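N-acyl-D-glutamate deacylase (Bordetella bronchiseptica, PDB 3GIP) hydrolyses the amide bond of N-acyl-D-glutamate, releasing D-glutamate and a carboxylate, as a zinc-containing member of the amidohydrolase superfamily. Local coordinates at residues K56-G61 with V428-P433; P285-I290 with A341-M346; D300-T305 with E316-I321. All blocks are in the same frame, centred on the assembly; numbering follows the deposited sequence.

Interaction 1: residues K56-G61 with V428-P433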
loop_
_atom_site.group_PDB
_atom_site.type_symbol
_atom_site.label_atom_id
_atom_site.label_comp_id
_atom_site.label_asym_id
_atom_site.label_seq_id
_atom_site.Cartn_x
_atom_site.Cartn_y
_atom_site.Cartn_z
ATOM N N LYS A 56 22.014 12.246 10.938
ATOM C CA LYS A 56 20.843 11.646 10.311
ATOM C C LYS A 56 21.123 10.231 9.820
ATOM O O LYS A 56 22.273 9.787 9.770
ATOM C CB LYS A 56 20.388 12.481 9.110
ATOM C CG LYS A 56 20.333 13.977 9.356
ATOM C CD LYS A 56 19.320 14.337 10.423
ATOM C CE LYS A 56 19.291 15.843 10.642
ATOM N NZ LYS A 56 19.012 16.573 9.375
ATOM N N ILE A 57 20.050 9.534 9.460
ATOM C CA ILE A 57 20.138 8.184 8.926
ATOM C C ILE A 57 19.905 8.308 7.426
ATOM O O ILE A 57 19.052 9.081 6.986
ATOM C CB ILE A 57 19.039 7.258 9.503
ATOM C CG1 ILE A 57 19.294 6.993 10.987
ATOM C CG2 ILE A 57 18.999 5.947 8.720
ATOM C CD1 ILE A 57 20.564 6.215 11.271
ATOM N N VAL A 58 20.687 7.569 6.649
ATOM C CA VAL A 58 20.548 7.554 5.201
ATOM C C VAL A 58 20.104 6.128 4.901
ATOM O O VAL A 58 20.836 5.169 5.153
ATOM C CB VAL A 58 21.888 7.869 4.513
ATOM C CG1 VAL A 58 21.716 7.855 3.001
ATOM C CG2 VAL A 58 22.392 9.224 4.980
ATOM N N ALA A 59 18.892 5.990 4.378
ATOM C CA ALA A 59 18.334 4.672 4.118
ATOM C C ALA A 59 17.703 4.552 2.742
ATOM O O ALA A 59 17.569 5.541 2.021
ATOM C CB ALA A 59 17.286 4.366 5.189
ATOM N N PRO A 60 17.321 3.323 2.348
ATOM C CA PRO A 60 16.694 3.171 1.033
ATOM C C PRO A 60 15.320 3.837 1.142
ATOM O O PRO A 60 14.722 3.837 2.219
ATOM C CB PRO A 60 16.552 1.654 0.872
ATOM C CG PRO A 60 17.520 1.067 1.870
ATOM C CD PRO A 60 17.434 2.022 3.032
ATOM N N GLY A 61 14.823 4.406 0.049
ATOM C CA GLY A 61 13.510 5.028 0.096
ATOM C C GLY A 61 12.486 3.987 0.514
ATOM O O GLY A 61 12.630 2.805 0.188
ATOM N N VAL A 428 16.435 7.100 -2.179
ATOM C CA VAL A 428 17.008 7.328 -0.857
ATOM C C VAL A 428 16.208 8.280 0.014
ATOM O O VAL A 428 15.612 9.235 -0.476
ATOM C CB VAL A 428 18.435 7.929 -0.991
ATOM C CG1 VAL A 428 19.109 8.010 0.368
ATOM C CG2 VAL A 428 19.265 7.107 -1.961
ATOM N N VAL A 429 16.200 8.016 1.315
ATOM C CA VAL A 429 15.527 8.900 2.252
ATOM C C VAL A 429 16.508 9.199 3.374
ATOM O O VAL A 429 17.191 8.303 3.873
ATOM C CB VAL A 429 14.234 8.286 2.851
ATOM C CG1 VAL A 429 14.542 7.002 3.600
ATOM C CG2 VAL A 429 13.572 9.299 3.781
ATOM N N VAL A 430 16.597 10.472 3.742
ATOM C CA VAL A 430 17.475 10.911 4.816
ATOM C C VAL A 430 16.559 11.420 5.919
ATOM O O VAL A 430 15.712 12.281 5.676
ATOM C CB VAL A 430 18.395 12.063 4.352
ATOM C CG1 VAL A 430 19.286 12.517 5.502
ATOM C CG2 VAL A 430 19.236 11.606 3.170
ATOM N N PHE A 431 16.712 10.889 7.126
ATOM C CA PHE A 431 15.854 11.318 8.222
ATOM C C PHE A 431 16.554 11.337 9.570
ATOM O O PHE A 431 17.556 10.657 9.773
ATOM C CB PHE A 431 14.610 10.418 8.287
ATOM C CG PHE A 431 14.897 8.984 8.670
ATOM C CD1 PHE A 431 14.889 8.591 10.006
ATOM C CD2 PHE A 431 15.162 8.025 7.693
ATOM C CE1 PHE A 431 15.137 7.263 10.366
ATOM C CE2 PHE A 431 15.413 6.691 8.042
ATOM C CZ PHE A 431 15.400 6.310 9.381
ATOM N N ASP A 432 16.026 12.147 10.481
ATOM C CA ASP A 432 16.568 12.249 11.830
ATOM C C ASP A 432 15.881 11.141 12.630
ATOM O O ASP A 432 14.666 11.167 12.814
ATOM C CB ASP A 432 16.227 13.612 12.430
ATOM C CG ASP A 432 16.906 13.846 13.761
ATOM O OD1 ASP A 432 17.010 12.883 14.549
ATOM O OD2 ASP A 432 17.326 14.995 14.020
ATOM N N PRO A 433 16.648 10.153 13.115
ATOM C CA PRO A 433 16.037 9.062 13.880
ATOM C C PRO A 433 15.388 9.483 15.192
ATOM O O PRO A 433 14.463 8.825 15.673
ATOM C CB PRO A 433 17.201 8.098 14.089
ATOM C CG PRO A 433 18.382 9.024 14.179
ATOM C CD PRO A 433 18.113 9.997 13.051
#
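An antiparallel strand pair, made by two pieces of chain far apart in sequence, joins I57–P60 to V428–F431. Two hydrogen-bonded pairs carry it. I57 N gives a nearly straight bond to F431 O (2.8 Å) and I57 O takes F431 N in return, while A59 and V429 exchange the same two bonds two residues further on. Between them lies the non-hydrogen-bonded pair V58 with V430, where V430 CA sends its hydrogen toward I57 O.

The side chains sort onto two faces. On the face of I57, A59, V429 and F431, chi1 of F431 (67°) sets CG between the backbone N and the carbonyl carbon, which folds the ring back over the partner strand. I57 CB sits over one ring face, 3.9 Å from the centroid of the F431 ring, a CH-pi contact offset toward the rim; I57 CG2 reaches F431 CZ at 3.7 Å, and A59 CB comes up at the ring edge. The other branch of isoleucine, CG1, is turned beside its backbone N and meets P433 CD at 3.8 Å, so the two branches engage different partners. Helix 397-404 packs on this face through L397 and V401.

On the face of V58 and V430 the contacts are aliphatic: V58 CG1 touches V428 CG1 at 3.7 Å, and I11 of strand 7-12 adds to the cluster. Where the strands give way to loop, K56 lays its CD methylene against D432 CB, 3.8 Å away, without an ion pair: NZ stays 5.2 Å from D432 OD2, and the carboxylate instead accepts from D434 N through OD1. Strand 428-431 is also antiparallel to 452-457, while 57-64 runs parallel to barrel strand 87-92: N- and C-terminal chain meet beside the barrel, as in the amidohydrolase fold.

Interaction 2: residues P285-I290 with A341-M346. With FMT (formic acid), chain D; FMT (formic acid), chain E.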
loop_
_atom_site.group_PDB
_atom_site.type_symbol
_atom_site.label_atom_id
_atom_site.label_comp_id
_atom_site.label_asym_id
_atom_site.label_seq_id
_atom_site.Cartn_x
_atom_site.Cartn_y
_atom_site.Cartn_z
ATOM N N PRO A 285 -5.229 1.730 14.907
ATOM C CA PRO A 285 -6.261 0.787 15.347
ATOM C C PRO A 285 -7.644 1.061 14.759
ATOM O O PRO A 285 -8.654 0.646 15.319
ATOM C CB PRO A 285 -6.239 0.953 16.856
ATOM C CG PRO A 285 -6.066 2.429 16.984
ATOM C CD PRO A 285 -4.985 2.748 15.948
ATOM N N GLY A 286 -7.679 1.779 13.642
ATOM C CA GLY A 286 -8.937 2.072 12.982
ATOM C C GLY A 286 -8.757 1.859 11.492
ATOM O O GLY A 286 -7.700 2.173 10.949
ATOM N N SER A 287 -9.774 1.312 10.834
ATOM C CA SER A 287 -9.714 1.069 9.398
ATOM C C SER A 287 -10.470 2.182 8.686
ATOM O O SER A 287 -11.044 3.054 9.328
ATOM C CB SER A 287 -10.354 -0.280 9.068
ATOM O OG SER A 287 -11.747 -0.257 9.341
ATOM N N SER A 288 -10.465 2.161 7.356
ATOM C CA SER A 288 -11.185 3.178 6.602
ATOM C C SER A 288 -11.506 2.653 5.217
ATOM O O SER A 288 -10.627 2.187 4.503
ATOM C CB SER A 288 -10.358 4.461 6.479
ATOM O OG SER A 288 -11.109 5.481 5.831
ATOM N N THR A 289 -12.777 2.710 4.851
ATOM C CA THR A 289 -13.195 2.252 3.536
ATOM C C THR A 289 -14.594 2.787 3.287
ATOM O O THR A 289 -15.018 3.741 3.933
ATOM C CB THR A 289 -13.172 0.702 3.444
ATOM O OG1 THR A 289 -13.472 0.299 2.101
ATOM C CG2 THR A 289 -14.184 0.082 4.396
ATOM N N ILE A 290 -15.311 2.191 2.344
ATOM C CA ILE A 290 -16.657 2.651 2.050
ATOM C C ILE A 290 -17.569 2.490 3.263
ATOM O O ILE A 290 -17.332 1.638 4.125
ATOM C CB ILE A 290 -17.251 1.869 0.865
ATOM C CG1 ILE A 290 -17.258 0.370 1.174
ATOM C CG2 ILE A 290 -16.426 2.142 -0.380
ATOM C CD1 ILE A 290 -17.913 -0.486 0.096
ATOM N N ALA A 341 -15.990 5.902 5.523
ATOM C CA ALA A 341 -15.912 6.089 6.966
ATOM C C ALA A 341 -14.679 5.454 7.579
ATOM O O ALA A 341 -13.980 4.664 6.940
ATOM C CB ALA A 341 -17.156 5.504 7.629
ATOM N N ILE A 342 -14.421 5.823 8.830
ATOM C CA ILE A 342 -13.322 5.269 9.599
ATOM C C ILE A 342 -14.001 4.412 10.658
ATOM O O ILE A 342 -15.002 4.820 11.258
ATOM C CB ILE A 342 -12.478 6.367 10.287
ATOM C CG1 ILE A 342 -11.692 7.147 9.231
ATOM C CG2 ILE A 342 -11.528 5.736 11.312
ATOM C CD1 ILE A 342 -10.981 8.369 9.761
ATOM N N TYR A 343 -13.460 3.217 10.861
ATOM C CA TYR A 343 -13.993 2.263 11.820
ATOM C C TYR A 343 -12.950 2.015 12.902
ATOM O O TYR A 343 -11.938 1.365 12.660
ATOM C CB TYR A 343 -14.318 0.948 11.104
ATOM C CG TYR A 343 -15.293 1.114 9.962
ATOM C CD1 TYR A 343 -16.669 1.126 10.189
ATOM C CD2 TYR A 343 -14.838 1.276 8.652
ATOM C CE1 TYR A 343 -17.569 1.292 9.140
ATOM C CE2 TYR A 343 -15.734 1.445 7.595
ATOM C CZ TYR A 343 -17.092 1.449 7.846
ATOM O OH TYR A 343 -17.979 1.596 6.800
ATOM N N PHE A 344 -13.201 2.551 14.091
ATOM C CA PHE A 344 -12.288 2.396 15.221
ATOM C C PHE A 344 -12.622 1.064 15.873
ATOM O O PHE A 344 -13.382 1.008 16.837
ATOM C CB PHE A 344 -12.500 3.566 16.184
ATOM C CG PHE A 344 -12.184 4.900 15.572
ATOM C CD1 PHE A 344 -10.858 5.294 15.388
ATOM C CD2 PHE A 344 -13.202 5.743 15.131
ATOM C CE1 PHE A 344 -10.550 6.503 14.777
ATOM C CE2 PHE A 344 -12.903 6.958 14.516
ATOM C CZ PHE A 344 -11.574 7.339 14.339
ATOM N N ALA A 345 -12.036 -0.011 15.350
ATOM C CA ALA A 345 -12.365 -1.342 15.844
ATOM C C ALA A 345 -11.239 -2.311 16.162
ATOM O O ALA A 345 -11.504 -3.489 16.395
ATOM C CB ALA A 345 -13.330 -2.004 14.857
ATOM N N MET A 346 -9.996 -1.845 16.178
ATOM C CA MET A 346 -8.887 -2.745 16.471
ATOM C C MET A 346 -8.173 -2.418 17.777
ATOM O O MET A 346 -8.367 -1.350 18.356
ATOM C CB MET A 346 -7.873 -2.735 15.321
ATOM C CG MET A 346 -8.410 -3.265 13.988
ATOM S SD MET A 346 -9.016 -1.978 12.869
ATOM C CE MET A 346 -7.474 -1.417 12.145
HETATM C C FMT D . -8.808 -1.039 5.732
HETATM O O1 FMT D . -8.881 0.159 5.851
HETATM O O2 FMT D . -7.934 -1.727 6.471
HETATM C C FMT E . -12.529 -2.426 6.904
HETATM O O1 FMT E . -13.149 -1.675 7.615
HETATM O O2 FMT E . -13.181 -3.351 6.189
#
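Two torsions set up the polar side of this contact: S287 swings OG between its backbone N and carbonyl carbon (chi1 66°), and Y343 turns its ring beside its own N (chi1 -57°). S287 OG thereby lies at the ring edge, 3.3 Å from Y343 CB, while the ring stretches along strand 287-290 to its far end. There Y343 OH donates to I290 O at 2.8 Å, with the acceptor in the plane of the ring, and the phenol oxygen is also bonded to the backbone N of I292. The T289 side chain crosses that of Y343 at a slant, with T289 CG2 3.8 Å from Y343 CE2.

Beneath the side chains runs an antiparallel ladder. S287 and Y343 exchange two bonds, but Y343 N stands 42° out of the plane of the S287 carbonyl. T289 and A341 exchange another pair, A341 N lying almost straight off the T289 carbonyl. Beyond the strands, M346 N bonds to P285 O at 3.0 Å, and the bent methionine chain carries CE to 3.5 Å from G286 N.

Two formates, probably from the crystallisation liquor, bind along strand 287-290. S287 OG donates to O1 of one at 2.6 Å, a molecule that R295 also binds. S288 N points almost straight at O1 of the other (3.0 Å), which Y282, K250 and R376 hold as well. T289 bonds Y190 through OG1, and its side chain lies about 6 Å from the zinc ion and near a bound acetate. Hydroxyls, a main-chain N-H and basic residues gathered round small carboxylates, with zinc this close to T289, are consistent with the substrate pocket of an amidohydrolase.

Interaction 3: residues D300-T305 with E316-I321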
loop_
_atom_site.group_PDB
_atom_site.type_symbol
_atom_site.label_atom_id
_atom_site.label_comp_id
_atom_site.label_asym_id
_atom_site.label_seq_id
_atom_site.Cartn_x
_atom_site.Cartn_y
_atom_site.Cartn_z
ATOM N N ASP A 300 -19.343 1.311 17.044
ATOM C CA ASP A 300 -19.637 2.672 17.471
ATOM C C ASP A 300 -18.605 3.640 16.901
ATOM O O ASP A 300 -17.542 3.233 16.424
ATOM C CB ASP A 300 -19.642 2.786 19.001
ATOM C CG ASP A 300 -20.879 2.174 19.636
ATOM O OD1 ASP A 300 -21.922 2.063 18.954
ATOM O OD2 ASP A 300 -20.811 1.822 20.832
ATOM N N ASP A 301 -18.936 4.923 16.955
ATOM C CA ASP A 301 -18.069 5.988 16.466
ATOM C C ASP A 301 -17.681 5.920 14.995
ATOM O O ASP A 301 -16.595 6.356 14.611
ATOM C CB ASP A 301 -16.809 6.098 17.336
ATOM C CG ASP A 301 -17.082 6.798 18.663
ATOM O OD1 ASP A 301 -18.238 7.201 18.884
ATOM O OD2 ASP A 301 -16.148 6.949 19.480
ATOM N N ILE A 302 -18.568 5.376 14.165
ATOM C CA ILE A 302 -18.297 5.342 12.735
ATOM C C ILE A 302 -18.221 6.821 12.355
ATOM O O ILE A 302 -19.156 7.584 12.609
ATOM C CB ILE A 302 -19.439 4.632 11.970
ATOM C CG1 ILE A 302 -19.383 3.129 12.262
ATOM C CG2 ILE A 302 -19.312 4.888 10.466
ATOM C CD1 ILE A 302 -20.586 2.350 11.730
ATOM N N ARG A 303 -17.098 7.232 11.774
ATOM C CA ARG A 303 -16.900 8.632 11.413
ATOM C C ARG A 303 -16.771 8.784 9.903
ATOM O O ARG A 303 -15.945 8.135 9.272
ATOM C CB ARG A 303 -15.651 9.183 12.120
ATOM C CG ARG A 303 -15.480 10.684 11.973
ATOM C CD ARG A 303 -14.186 11.187 12.595
ATOM N NE ARG A 303 -14.265 11.347 14.046
ATOM C CZ ARG A 303 -13.251 11.783 14.790
ATOM N NH1 ARG A 303 -12.098 12.089 14.209
ATOM N NH2 ARG A 303 -13.387 11.930 16.103
ATOM N N ILE A 304 -17.594 9.656 9.335
ATOM C CA ILE A 304 -17.607 9.872 7.892
ATOM C C ILE A 304 -16.338 10.523 7.343
ATOM O O ILE A 304 -15.823 11.486 7.905
ATOM C CB ILE A 304 -18.844 10.719 7.501
ATOM C CG1 ILE A 304 -20.114 10.059 8.058
ATOM C CG2 ILE A 304 -18.937 10.863 5.987
ATOM C CD1 ILE A 304 -20.299 8.595 7.652
ATOM N N THR A 305 -15.834 9.975 6.240
ATOM C CA THR A 305 -14.636 10.501 5.588
ATOM C C THR A 305 -15.013 11.279 4.328
ATOM O O THR A 305 -14.258 12.133 3.858
ATOM C CB THR A 305 -13.670 9.368 5.203
ATOM O OG1 THR A 305 -14.379 8.360 4.475
ATOM C CG2 THR A 305 -13.062 8.746 6.450
ATOM N N GLU A 316 -18.034 13.871 10.746
ATOM C CA GLU A 316 -19.079 13.651 11.741
ATOM C C GLU A 316 -19.328 12.178 12.063
ATOM O O GLU A 316 -19.044 11.296 11.253
ATOM C CB GLU A 316 -20.386 14.299 11.263
ATOM C CG GLU A 316 -20.274 15.807 11.086
ATOM C CD GLU A 316 -21.553 16.464 10.586
ATOM O OE1 GLU A 316 -22.553 15.757 10.345
ATOM O OE2 GLU A 316 -21.553 17.705 10.432
ATOM N N TYR A 317 -19.845 11.925 13.263
ATOM C CA TYR A 317 -20.168 10.572 13.708
ATOM C C TYR A 317 -21.537 10.175 13.175
ATOM O O TYR A 317 -22.475 10.978 13.197
ATOM C CB TYR A 317 -20.229 10.494 15.237
ATOM C CG TYR A 317 -18.900 10.591 15.942
ATOM C CD1 TYR A 317 -17.874 9.689 15.669
ATOM C CD2 TYR A 317 -18.682 11.565 16.917
ATOM C CE1 TYR A 317 -16.658 9.748 16.351
ATOM C CE2 TYR A 317 -17.468 11.636 17.605
ATOM C CZ TYR A 317 -16.465 10.724 17.316
ATOM O OH TYR A 317 -15.267 10.786 17.990
ATOM N N LEU A 318 -21.652 8.930 12.720
ATOM C CA LEU A 318 -22.916 8.423 12.199
ATOM C C LEU A 318 -24.038 8.580 13.226
ATOM O O LEU A 318 -25.164 8.927 12.871
ATOM C CB LEU A 318 -22.774 6.948 11.810
ATOM C CG LEU A 318 -24.030 6.248 11.273
ATOM C CD1 LEU A 318 -24.462 6.911 9.972
ATOM C CD2 LEU A 318 -23.742 4.769 11.053
ATOM N N ALA A 319 -23.739 8.326 14.498
ATOM C CA ALA A 319 -24.759 8.449 15.536
ATOM C C ALA A 319 -25.262 9.880 15.692
ATOM O O ALA A 319 -26.445 10.094 15.956
ATOM C CB ALA A 319 -24.224 7.934 16.871
ATOM N N ASP A 320 -24.371 10.857 15.532
ATOM C CA ASP A 320 -24.758 12.262 15.652
ATOM C C ASP A 320 -25.611 12.672 14.460
ATOM O O ASP A 320 -26.575 13.423 14.604
ATOM C CB ASP A 320 -23.526 13.176 15.719
ATOM C CG ASP A 320 -22.770 13.052 17.028
ATOM O OD1 ASP A 320 -23.315 12.469 17.991
ATOM O OD2 ASP A 320 -21.629 13.557 17.095
ATOM N N ILE A 321 -25.246 12.182 13.279
ATOM C CA ILE A 321 -25.991 12.497 12.069
ATOM C C ILE A 321 -27.403 11.931 12.191
ATOM O O ILE A 321 -28.388 12.631 11.947
ATOM C CB ILE A 321 -25.307 11.890 10.831
ATOM C CG1 ILE A 321 -23.928 12.524 10.644
ATOM C CG2 ILE A 321 -26.178 12.115 9.594
ATOM C CD1 ILE A 321 -23.050 11.812 9.620
#
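I302, R303 and I304 meet E316, Y317 and L318 through a short backbone bridge in which each main-chain bond is close to straight. I304 N donates to E316 O at 2.9 Å, and I302 O accepts L318 N at 2.8 Å; both donors lie nearly along the acceptor carbonyl. L318 is the first residue of a helix whose N-cap position is Y317, so its N-H, which has no acceptor within the helix, is taken up by I302 O. Y317 O accepts I321 N at 3.0 Å, a bond of the first helical turn.

The side-chain bond is made by R303 and Y317. The arginine runs out extended, CG anti to its backbone N (chi1 -171°), and bends only at chi3, which brings NH2 to 2.9 Å from Y317 OH. That oxygen lies near the guanidinium plane, while the two flat groups are inclined by 56°; the hydroxyl is met at the edge of the guanidinium, by a hydrogen bond rather than by stacking. D301 lies alongside the same ring, its OD1 over one face. Other polar ends have partners beyond the two segments: E316 OE1 is in a salt bridge with R324, and R303 NH1 has a long, weak ion pair with D443.

The rest of the contact is apolar. I302 CD1 runs beside L318 CD2 at 4.0 Å, and I304 CG1 crosses I321 CD1 at 3.8 Å. L336 of helix 329-336 closes on both I304 and L318, and strand 303-307 also pairs with strand 339-343, so the bridge couples the start of helix 318-325 to the edge of a three-stranded antiparallel sheet.

Overall arrangement
Interactions 2 and 3 are neighbours, with centres about 11 Å apart, whereas interaction 1 lies about 30 and 38 Å from them, centre to centre. The close pair shares a three-stranded antiparallel sheet: strand 339-343 lies between 287-290 and 303-307, and I342 N approaches R303 O at 2.8 Å, probably a hydrogen bond. Chemistry follows place. Interaction 1, largely buried between strand 7-12 and helix 397-404, is mostly aliphatic and aromatic. Interaction 2 is equally buried, yet it offers a hydroxyl and an N-H to bound formates, in a region close to zinc. Interaction 3, farthest from the chain centre and only partly buried, combines apolar pairs with an arginine-tyrosine bond and a salt bridge to R324.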